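Side-chain contacts in B-agarase (Agarivorans gilvus, PDB 5Z6P), which probably hydrolyses beta-galactosidic linkages of agarose, as an agarase of glycoside hydrolase family 50: residues S489-K492 and N493-K496; S596-F599 and R600-Q604; E358-R361 and A362-Q365. One frame throughout, in Å; residues are numbered along the deposited sequence.

Contact 1 (S489-K492 and N493-K496)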
ATOM      1  N   SER A 489     -18.394  17.340 -10.044  1.00 15.14           N
ATOM      2  CA  SER A 489     -18.334  18.741 -10.422  1.00 17.06           C
ATOM      3  C   SER A 489     -16.955  19.327 -10.125  1.00 15.80           C
ATOM      4  O   SER A 489     -16.459  20.142 -10.887  1.00 15.32           O
ATOM      5  CB  SER A 489     -19.417  19.554  -9.718  1.00 15.16           C
ATOM      6  OG  SER A 489     -20.703  19.099 -10.099  1.00 24.84           O
ATOM      7  N   GLN A 490     -16.338  18.907  -9.029  1.00 18.34           N
ATOM      8  CA  GLN A 490     -15.016  19.435  -8.676  1.00 17.43           C
ATOM      9  C   GLN A 490     -13.913  18.888  -9.590  1.00 18.61           C
ATOM     10  O   GLN A 490     -13.006  19.621  -9.965  1.00 18.99           O
ATOM     11  CB  GLN A 490     -14.684  19.131  -7.228  1.00 20.03           C
ATOM     12  CG  GLN A 490     -13.354  19.701  -6.792  1.00 24.32           C
ATOM     13  CD  GLN A 490     -12.877  19.136  -5.473  1.00 27.96           C
ATOM     14  OE1 GLN A 490     -11.818  18.514  -5.400  1.00 34.61           O
ATOM     15  NE2 GLN A 490     -13.658  19.347  -4.422  1.00 33.09           N
ATOM     16  N   VAL A 491     -14.005  17.610  -9.950  1.00 16.27           N
ATOM     17  CA  VAL A 491     -13.077  17.022 -10.924  1.00 19.41           C
ATOM     18  C   VAL A 491     -13.209  17.717 -12.280  1.00 18.70           C
ATOM     19  O   VAL A 491     -12.215  17.972 -12.951  1.00 19.67           O
ATOM     20  CB  VAL A 491     -13.291  15.494 -11.106  1.00 16.42           C
ATOM     21  CG1 VAL A 491     -12.428  14.948 -12.257  1.00 18.15           C
ATOM     22  CG2 VAL A 491     -12.953  14.758  -9.831  1.00 17.46           C
ATOM     23  N   LYS A 492     -14.436  18.050 -12.667  1.00 21.14           N
ATOM     24  CA  LYS A 492     -14.655  18.713 -13.938  1.00 17.04           C
ATOM     25  C   LYS A 492     -14.061  20.111 -13.923  1.00 18.50           C
ATOM     26  O   LYS A 492     -13.455  20.537 -14.891  1.00 17.32           O
ATOM     27  CB  LYS A 492     -16.134  18.780 -14.275  1.00 17.65           C
ATOM     28  CG  LYS A 492     -16.407  19.435 -15.622  1.00 20.64           C
ATOM     29  CD  LYS A 492     -17.880  19.582 -15.854  1.00 18.96           C
ATOM     30  CE  LYS A 492     -18.176  20.247 -17.199  1.00 26.92           C
ATOM     31  NZ  LYS A 492     -17.971  19.350 -18.354  1.00 27.28           N
ATOM     32  N   ASN A 493     -14.246  20.816 -12.814  1.00 17.19           N
ATOM     33  CA  ASN A 493     -13.661  22.132 -12.629  1.00 19.43           C
ATOM     34  C   ASN A 493     -12.119  22.074 -12.641  1.00 23.38           C
ATOM     35  O   ASN A 493     -11.456  23.020 -13.054  1.00 21.07           O
ATOM     36  CB  ASN A 493     -14.165  22.746 -11.327  1.00 21.00           C
ATOM     37  CG  ASN A 493     -13.949  24.239 -11.266  1.00 33.55           C
ATOM     38  OD1 ASN A 493     -14.020  24.927 -12.282  1.00 44.25           O
ATOM     39  ND2 ASN A 493     -13.701  24.754 -10.071  1.00 37.19           N
ATOM     40  N   GLU A 494     -11.563  20.951 -12.205  1.00 17.70           N
ATOM     41  CA  GLU A 494     -10.119  20.780 -12.186  1.00 19.18           C
ATOM     42  C   GLU A 494      -9.577  20.445 -13.569  1.00 18.54           C
ATOM     43  O   GLU A 494      -8.586  21.007 -13.996  1.00 19.46           O
ATOM     44  CB  GLU A 494      -9.707  19.677 -11.204  1.00 17.13           C
ATOM     45  CG  GLU A 494      -9.681  20.075  -9.750  1.00 19.19           C
ATOM     46  CD  GLU A 494      -9.633  18.857  -8.829  1.00 24.98           C
ATOM     47  OE1 GLU A 494      -9.668  17.711  -9.324  1.00 25.10           O
ATOM     48  OE2 GLU A 494      -9.573  19.038  -7.610  1.00 26.66           O
ATOM     49  N   ILE A 495     -10.217  19.520 -14.272  1.00 18.58           N
ATOM     50  CA  ILE A 495      -9.595  19.014 -15.484  1.00 17.68           C
ATOM     51  C   ILE A 495     -10.091  19.773 -16.705  1.00 19.71           C
ATOM     52  O   ILE A 495      -9.523  19.653 -17.790  1.00 23.39           O
ATOM     53  CB  ILE A 495      -9.825  17.477 -15.664  1.00 17.32           C
ATOM     54  CG1 ILE A 495     -11.282  17.147 -16.004  1.00 15.21           C
ATOM     55  CG2 ILE A 495      -9.288  16.694 -14.445  1.00 13.43           C
ATOM     56  CD1 ILE A 495     -11.441  15.836 -16.742  1.00 15.73           C
ATOM     57  N   LYS A 496     -11.145  20.565 -16.518  1.00 23.38           N
ATOM     58  CA  LYS A 496     -11.699  21.388 -17.589  1.00 20.62           C
ATOM     59  C   LYS A 496     -11.833  20.631 -18.918  1.00 24.42           C
ATOM     60  O   LYS A 496     -11.441  21.143 -19.964  1.00 27.46           O
ATOM     61  CB  LYS A 496     -10.828  22.634 -17.773  1.00 22.30           C
ATOM     62  CG  LYS A 496     -10.755  23.496 -16.515  1.00 28.68           C
ATOM     63  CD  LYS A 496      -9.886  24.737 -16.682  1.00 38.14           C
ATOM     64  CE  LYS A 496      -9.840  25.573 -15.393  1.00 35.63           C
ATOM     65  NZ  LYS A 496      -9.300  24.787 -14.239  1.00 36.38           N
TER
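The two flat groups that meet here are the terminal amide of Q490 and the carboxylate of E494, one helical turn further on, and their planes are inclined 62° to each other. The carboxylate lies across the Q490 side chain: its OE2 comes to 3.9 Å from Q490 CG, while its OE1 is turned toward V491 and stops 3.8 Å from V491 CA. The first torsion of E494 sets CG beside its own backbone N, which lays the methylene against the preceding turn, with E494 CG 3.4 Å from Q490 O. That same carbonyl accepts the backbone bond from E494 N at 3.0 Å.

The buried flank is apolar. In I495 the CG1 branch sits between the backbone N and the carbonyl carbon (chi1 70°), and it presses on the helix carbonyl before it, I495 CG1 lying 3.3 Å from V491 O. The CG2 branch meets V491 CG1 at 4.2 Å, and both residues continue this surface onto strand 449-453, V491 at A451 and I495 at F449 and A451. On the polar flank, K492 sends NZ to D497 and to the carbonyl of Q609.

At the end of the helix K496 N donates to K492 O at 2.8 Å. The K496 side chain curls back, and K496 NZ bonds N493 O at 3.0 Å, nearly in line with the carbonyl. Its ammonium group thus lies by the carbonyl end of the helix, where a positive charge would probably interact favourably with the helix dipole. K496 itself has a positive phi of 45°, and a left-handed residue directly after the last helical one is a recognised alpha-helix C-terminus, here closing helix 478-495.

Contact 2 (S596-F599 and R600-Q604); sequences SEYF and RVVKQ
S596 opens the run through its backbone, S596 O accepting R600 N at 2.9 Å; its hydroxyl bonds E592 O, one turn earlier, and K635.

E597 comes next and makes a two-bond salt bridge to R600. The bend in E597 at chi2 (71°) turns its carboxylate along the helix to run beside the R600 chain, and the arginine grips it side-on with two nitrogens. R600 NE reaches E597 OE1 at 3.0 Å, an almost straight bond of 168°, and R600 NH2 reaches E597 OE2, also at 3.0 Å. Both oxygens sit close to the guanidinium plane, but the carboxylate is tipped 36° from it: OE2 is met on its syn side, OE1 from above the carboxylate plane. Two bonds to two oxygens restrict rotation of either group. The aliphatic part of E597 also touches V601, four residues on, E597 CG lying 4.2 Å from V601 CG2.

At Y598 the contact becomes apolar. V602 CG2 stands over one face of the ring, 4.1 Å from its centroid, a CH-pi contact one turn along the helix. The phenol OH bonds D507, and W512 meets the ring edge-to-face.

F599 takes Y598 CD2 over the centre of one ring face, and W512 also packs against the F599 ring. The F599 carbonyl O accepts K603 N at 3.0 Å; K603 NZ goes on to H636 O.

The i to i+3 glutamate-arginine bridge and the i to i+4 aliphatic-aromatic pair have spacings typical of an alpha-helix. Helix 581-609 is amphipathic here, with E597 and R600 partly exposed and Y598, F599, V601 and V602 buried; V601 and V602 face F480 of helix 478-495, consistent with the outer helical layer of a (beta/alpha)8 glycosidase barrel.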
ATOM      1  N   SER A 596     -22.912  -3.250  -6.873  1.00 14.54           N
ATOM      2  CA  SER A 596     -23.313  -2.866  -8.238  1.00 14.97           C
ATOM      3  C   SER A 596     -23.962  -1.483  -8.272  1.00 14.21           C
ATOM      4  O   SER A 596     -23.727  -0.703  -9.196  1.00 12.08           O
ATOM      5  CB  SER A 596     -24.264  -3.901  -8.851  1.00 13.98           C
ATOM      6  OG  SER A 596     -23.623  -5.148  -9.016  1.00 13.42           O
ATOM      7  N   GLU A 597     -24.770  -1.174  -7.257  1.00 12.11           N
ATOM      8  CA  GLU A 597     -25.400   0.135  -7.185  1.00 12.56           C
ATOM      9  C   GLU A 597     -24.400   1.249  -6.863  1.00 11.79           C
ATOM     10  O   GLU A 597     -24.546   2.337  -7.365  1.00 12.32           O
ATOM     11  CB  GLU A 597     -26.524   0.150  -6.142  1.00 12.96           C
ATOM     12  CG  GLU A 597     -27.362   1.433  -6.143  1.00 13.25           C
ATOM     13  CD  GLU A 597     -28.281   1.580  -7.374  1.00 15.73           C
ATOM     14  OE1 GLU A 597     -28.292   0.704  -8.258  1.00 17.83           O
ATOM     15  OE2 GLU A 597     -29.004   2.588  -7.454  1.00 17.03           O
ATOM     16  N   TYR A 598     -23.403   0.991  -6.018  1.00 11.14           N
ATOM     17  CA  TYR A 598     -22.354   1.992  -5.825  1.00 12.23           C
ATOM     18  C   TYR A 598     -21.720   2.334  -7.192  1.00 13.43           C
ATOM     19  O   TYR A 598     -21.622   3.489  -7.577  1.00 12.04           O
ATOM     20  CB  TYR A 598     -21.275   1.507  -4.843  1.00 14.75           C
ATOM     21  CG  TYR A 598     -19.991   2.345  -4.863  1.00 12.08           C
ATOM     22  CD1 TYR A 598     -19.857   3.478  -4.071  1.00 11.57           C
ATOM     23  CD2 TYR A 598     -18.920   1.988  -5.678  1.00 13.00           C
ATOM     24  CE1 TYR A 598     -18.671   4.252  -4.100  1.00 15.17           C
ATOM     25  CE2 TYR A 598     -17.754   2.730  -5.717  1.00 15.80           C
ATOM     26  CZ  TYR A 598     -17.623   3.862  -4.930  1.00 13.44           C
ATOM     27  OH  TYR A 598     -16.453   4.581  -5.003  1.00 14.21           O
ATOM     28  N   PHE A 599     -21.307   1.310  -7.929  1.00 14.70           N
ATOM     29  CA  PHE A 599     -20.606   1.557  -9.176  1.00 14.88           C
ATOM     30  C   PHE A 599     -21.530   2.171 -10.223  1.00 14.71           C
ATOM     31  O   PHE A 599     -21.077   2.987 -11.023  1.00 14.81           O
ATOM     32  CB  PHE A 599     -19.952   0.270  -9.686  1.00 15.28           C
ATOM     33  CG  PHE A 599     -18.780  -0.187  -8.845  1.00 12.60           C
ATOM     34  CD1 PHE A 599     -17.607   0.556  -8.802  1.00 12.08           C
ATOM     35  CD2 PHE A 599     -18.848  -1.357  -8.109  1.00 12.66           C
ATOM     36  CE1 PHE A 599     -16.521   0.145  -8.032  1.00 10.45           C
ATOM     37  CE2 PHE A 599     -17.772  -1.767  -7.319  1.00 13.27           C
ATOM     38  CZ  PHE A 599     -16.599  -1.005  -7.290  1.00 12.46           C
ATOM     39  N   ARG A 600     -22.817   1.814 -10.190  1.00 12.12           N
ATOM     40  CA  ARG A 600     -23.799   2.362 -11.136  1.00 12.14           C
ATOM     41  C   ARG A 600     -23.991   3.853 -10.910  1.00 12.24           C
ATOM     42  O   ARG A 600     -23.991   4.640 -11.863  1.00 11.38           O
ATOM     43  CB  ARG A 600     -25.165   1.631 -11.030  1.00 13.72           C
ATOM     44  CG  ARG A 600     -26.204   2.034 -12.105  1.00 13.28           C
ATOM     45  CD  ARG A 600     -27.595   1.309 -11.962  1.00 13.96           C
ATOM     46  NE  ARG A 600     -28.405   1.983 -10.952  1.00 17.57           N
ATOM     47  CZ  ARG A 600     -29.252   2.977 -11.199  1.00 15.99           C
ATOM     48  NH1 ARG A 600     -29.460   3.402 -12.437  1.00 16.18           N
ATOM     49  NH2 ARG A 600     -29.906   3.542 -10.200  1.00 17.75           N
ATOM     50  N   VAL A 601     -24.151   4.246  -9.646  1.00 12.77           N
ATOM     51  CA  VAL A 601     -24.427   5.648  -9.338  1.00 11.65           C
ATOM     52  C   VAL A 601     -23.211   6.516  -9.687  1.00 13.12           C
ATOM     53  O   VAL A 601     -23.352   7.543 -10.349  1.00 12.74           O
ATOM     54  CB  VAL A 601     -24.823   5.858  -7.857  1.00 13.52           C
ATOM     55  CG1 VAL A 601     -24.880   7.319  -7.536  1.00 12.34           C
ATOM     56  CG2 VAL A 601     -26.185   5.189  -7.557  1.00 16.42           C
ATOM     57  N   VAL A 602     -22.023   6.079  -9.282  1.00 11.03           N
ATOM     58  CA  VAL A 602     -20.804   6.812  -9.602  1.00 11.96           C
ATOM     59  C   VAL A 602     -20.619   6.919 -11.118  1.00 13.95           C
ATOM     60  O   VAL A 602     -20.377   7.993 -11.618  1.00 15.53           O
ATOM     61  CB  VAL A 602     -19.543   6.173  -8.988  1.00 15.31           C
ATOM     62  CG1 VAL A 602     -18.281   6.899  -9.496  1.00 11.79           C
ATOM     63  CG2 VAL A 602     -19.603   6.194  -7.457  1.00 10.73           C
ATOM     64  N   LYS A 603     -20.744   5.812 -11.841  1.00 12.82           N
ATOM     65  CA  LYS A 603     -20.637   5.858 -13.307  1.00 15.45           C
ATOM     66  C   LYS A 603     -21.588   6.912 -13.886  1.00 15.45           C
ATOM     67  O   LYS A 603     -21.196   7.752 -14.699  1.00 12.96           O
ATOM     68  CB  LYS A 603     -20.933   4.478 -13.920  1.00 13.76           C
ATOM     69  CG  LYS A 603     -20.773   4.401 -15.424  1.00 17.45           C
ATOM     70  CD  LYS A 603     -21.519   3.210 -15.999  1.00 20.03           C
ATOM     71  CE  LYS A 603     -21.380   3.117 -17.524  1.00 31.33           C
ATOM     72  NZ  LYS A 603     -20.439   2.036 -17.964  1.00 29.37           N
ATOM     73  N   GLN A 604     -22.840   6.877 -13.441  1.00 16.78           N
ATOM     74  CA  GLN A 604     -23.862   7.760 -14.007  1.00 18.16           C
ATOM     75  C   GLN A 604     -23.538   9.228 -13.784  1.00 13.23           C
ATOM     76  O   GLN A 604     -23.638  10.030 -14.701  1.00 13.97           O
ATOM     77  CB  GLN A 604     -25.243   7.433 -13.431  1.00 13.81           C
ATOM     78  CG  GLN A 604     -25.850   6.202 -14.066  1.00 16.85           C
ATOM     79  CD  GLN A 604     -27.205   5.869 -13.524  1.00 19.26           C
ATOM     80  OE1 GLN A 604     -27.571   6.308 -12.443  1.00 19.87           O
ATOM     81  NE2 GLN A 604     -27.961   5.066 -14.271  1.00 20.18           N
TER

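Contact 3 (E358-R361 and A362-Q365); sequences EVRR and AMYQ
Y364 meets R360 and R361 from beyond the end of the helix, and these three residues carry the contact. The ring of Y364 rests against the aliphatic arm of R360: R360 CD is 3.5 Å from Y364 OH and 3.6 Å from Y364 CE2. Bends at chi2 and chi3 fold the R360 chain back to make this approach, and its guanidinium stands 75° from the ring plane, so there is no flat stack. The polar ends of the two side chains converge on one outside acceptor, since Y364 OH and R360 NH1 both bond I316 O; the hydroxyl also bonds T723.

The backbone from R361 to Y364 forms a type I beta turn at the C-terminal end of this helical region. Y364 N donates to R361 O at 3.2 Å. A water then ties the side chain of R361 to the far end of the turn: it accepts from R361 NH1 at 3.0 Å and donates to Y364 O at 3.0 Å, lying at the edge of the guanidinium in its plane.

M363, inside the turn, donates its backbone N to R360 O at 2.9 Å. Its side chain crosses that of R360, and M363 SD comes to 3.9 Å from R360 NE, at a slant to the guanidinium.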
ATOM      1  N   GLU A 358       8.704  15.591  23.400  1.00 25.43           N
ATOM      2  CA  GLU A 358      10.080  16.033  23.552  1.00 24.05           C
ATOM      3  C   GLU A 358      11.092  15.080  22.895  1.00 24.07           C
ATOM      4  O   GLU A 358      12.137  15.509  22.398  1.00 22.17           O
ATOM      5  CB  GLU A 358      10.399  16.209  25.037  1.00 31.57           C
ATOM      6  CG  GLU A 358       9.592  17.332  25.693  1.00 33.85           C
ATOM      7  CD  GLU A 358       9.813  17.432  27.191  1.00 42.48           C
ATOM      8  OE1 GLU A 358       8.995  16.879  27.952  1.00 41.58           O
ATOM      9  OE2 GLU A 358      10.801  18.072  27.606  1.00 47.87           O
ATOM     10  N   VAL A 359      10.783  13.791  22.890  1.00 22.48           N
ATOM     11  CA  VAL A 359      11.639  12.825  22.215  1.00 21.11           C
ATOM     12  C   VAL A 359      11.679  13.111  20.716  1.00 20.85           C
ATOM     13  O   VAL A 359      12.739  13.092  20.098  1.00 22.23           O
ATOM     14  CB  VAL A 359      11.158  11.386  22.455  1.00 21.53           C
ATOM     15  CG1 VAL A 359      11.959  10.410  21.617  1.00 20.66           C
ATOM     16  CG2 VAL A 359      11.277  11.045  23.916  1.00 22.49           C
ATOM     17  N   ARG A 360      10.518  13.401  20.136  1.00 22.83           N
ATOM     18  CA  ARG A 360      10.446  13.670  18.700  1.00 18.58           C
ATOM     19  C   ARG A 360      11.197  14.938  18.322  1.00 18.42           C
ATOM     20  O   ARG A 360      11.996  14.921  17.397  1.00 21.75           O
ATOM     21  CB  ARG A 360       8.996  13.770  18.228  1.00 19.23           C
ATOM     22  CG  ARG A 360       8.865  14.317  16.801  1.00 20.02           C
ATOM     23  CD  ARG A 360       9.580  13.426  15.777  1.00 19.33           C
ATOM     24  NE  ARG A 360       8.982  12.102  15.716  1.00 17.58           N
ATOM     25  CZ  ARG A 360       7.967  11.774  14.921  1.00 21.98           C
ATOM     26  NH1 ARG A 360       7.436  12.674  14.100  1.00 18.49           N
ATOM     27  NH2 ARG A 360       7.486  10.537  14.943  1.00 21.71           N
ATOM     28  N   ARG A 361      10.942  16.031  19.033  1.00 18.22           N
ATOM     29  CA  ARG A 361      11.620  17.293  18.749  1.00 19.58           C
ATOM     30  C   ARG A 361      13.143  17.164  18.849  1.00 17.72           C
ATOM     31  O   ARG A 361      13.876  17.746  18.047  1.00 18.73           O
ATOM     32  CB  ARG A 361      11.108  18.399  19.690  1.00 22.11           C
ATOM     33  CG  ARG A 361      11.796  19.750  19.537  1.00 19.85           C
ATOM     34  CD  ARG A 361      11.811  20.225  18.098  1.00 21.00           C
ATOM     35  NE  ARG A 361      12.469  21.521  17.915  1.00 21.27           N
ATOM     36  CZ  ARG A 361      13.763  21.686  17.651  1.00 23.20           C
ATOM     37  NH1 ARG A 361      14.572  20.642  17.548  1.00 24.52           N
ATOM     38  NH2 ARG A 361      14.253  22.901  17.479  1.00 22.57           N
ATOM     39  N   ALA A 362      13.620  16.387  19.810  1.00 19.91           N
ATOM     40  CA  ALA A 362      15.064  16.204  19.968  1.00 18.36           C
ATOM     41  C   ALA A 362      15.687  15.368  18.833  1.00 21.07           C
ATOM     42  O   ALA A 362      16.910  15.284  18.713  1.00 18.60           O
ATOM     43  CB  ALA A 362      15.366  15.574  21.302  1.00 23.22           C
ATOM     44  N   MET A 363      14.857  14.760  17.986  1.00 18.21           N
ATOM     45  CA  MET A 363      15.409  14.020  16.844  1.00 19.40           C
ATOM     46  C   MET A 363      15.968  14.963  15.785  1.00 18.71           C
ATOM     47  O   MET A 363      16.847  14.588  15.009  1.00 16.49           O
ATOM     48  CB  MET A 363      14.351  13.112  16.206  1.00 19.52           C
ATOM     49  CG  MET A 363      13.958  11.889  17.012  1.00 17.33           C
ATOM     50  SD  MET A 363      12.626  10.947  16.206  1.00 21.89           S
ATOM     51  CE  MET A 363      13.506  10.214  14.841  1.00 19.25           C
ATOM     52  N   TYR A 364      15.444  16.183  15.741  1.00 17.11           N
ATOM     53  CA  TYR A 364      15.837  17.118  14.696  1.00 17.70           C
ATOM     54  C   TYR A 364      17.047  17.959  15.090  1.00 19.10           C
ATOM     55  O   TYR A 364      17.030  18.675  16.091  1.00 20.07           O
ATOM     56  CB  TYR A 364      14.659  18.028  14.316  1.00 16.58           C
ATOM     57  CG  TYR A 364      13.429  17.256  13.898  1.00 15.38           C
ATOM     58  CD1 TYR A 364      13.335  16.694  12.630  1.00 15.41           C
ATOM     59  CD2 TYR A 364      12.371  17.067  14.779  1.00 18.91           C
ATOM     60  CE1 TYR A 364      12.216  15.980  12.245  1.00 16.20           C
ATOM     61  CE2 TYR A 364      11.244  16.337  14.405  1.00 17.54           C
ATOM     62  CZ  TYR A 364      11.177  15.797  13.138  1.00 17.67           C
ATOM     63  OH  TYR A 364      10.062  15.087  12.758  1.00 17.30           O
ATOM     64  N   GLN A 365      18.102  17.848  14.294  1.00 19.09           N
ATOM     65  CA  GLN A 365      19.272  18.700  14.438  1.00 18.15           C
ATOM     66  C   GLN A 365      18.954  20.142  14.056  1.00 22.52           C
ATOM     67  O   GLN A 365      19.514  21.071  14.620  1.00 24.15           O
ATOM     68  CB  GLN A 365      20.424  18.190  13.575  1.00 19.44           C
ATOM     69  CG  GLN A 365      21.075  16.914  14.045  1.00 16.52           C
ATOM     70  CD  GLN A 365      22.242  16.504  13.157  1.00 20.43           C
ATOM     71  OE1 GLN A 365      22.305  16.857  11.979  1.00 24.74           O
ATOM     72  NE2 GLN A 365      23.165  15.751  13.717  1.00 22.72           N
TER
HETATM   73  O   HOH W   1      17.316  21.577  16.961  1.00 28.47           O

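How the contacts relate
Along the chain the order is contact 3, contact 1, contact 2, and all three are in series: none nests in or crosses another, and each joins neighbouring turns instead of closing a long loop. Contact 3 lies where helix 353-361 gives way to the loop before strand 378-384, and is tied by backbone bonds to G221 and I223 and by side chains to strand 315-325. Its centre is about 42 Å from that of contact 1 and about 48 Å from that of contact 2. Contacts 1 and 2, with centres about 19 Å apart, do not touch, yet their helices do: S489 bonds Q609 of helix 581-609, while Q604 bonds R481 of helix 478-495.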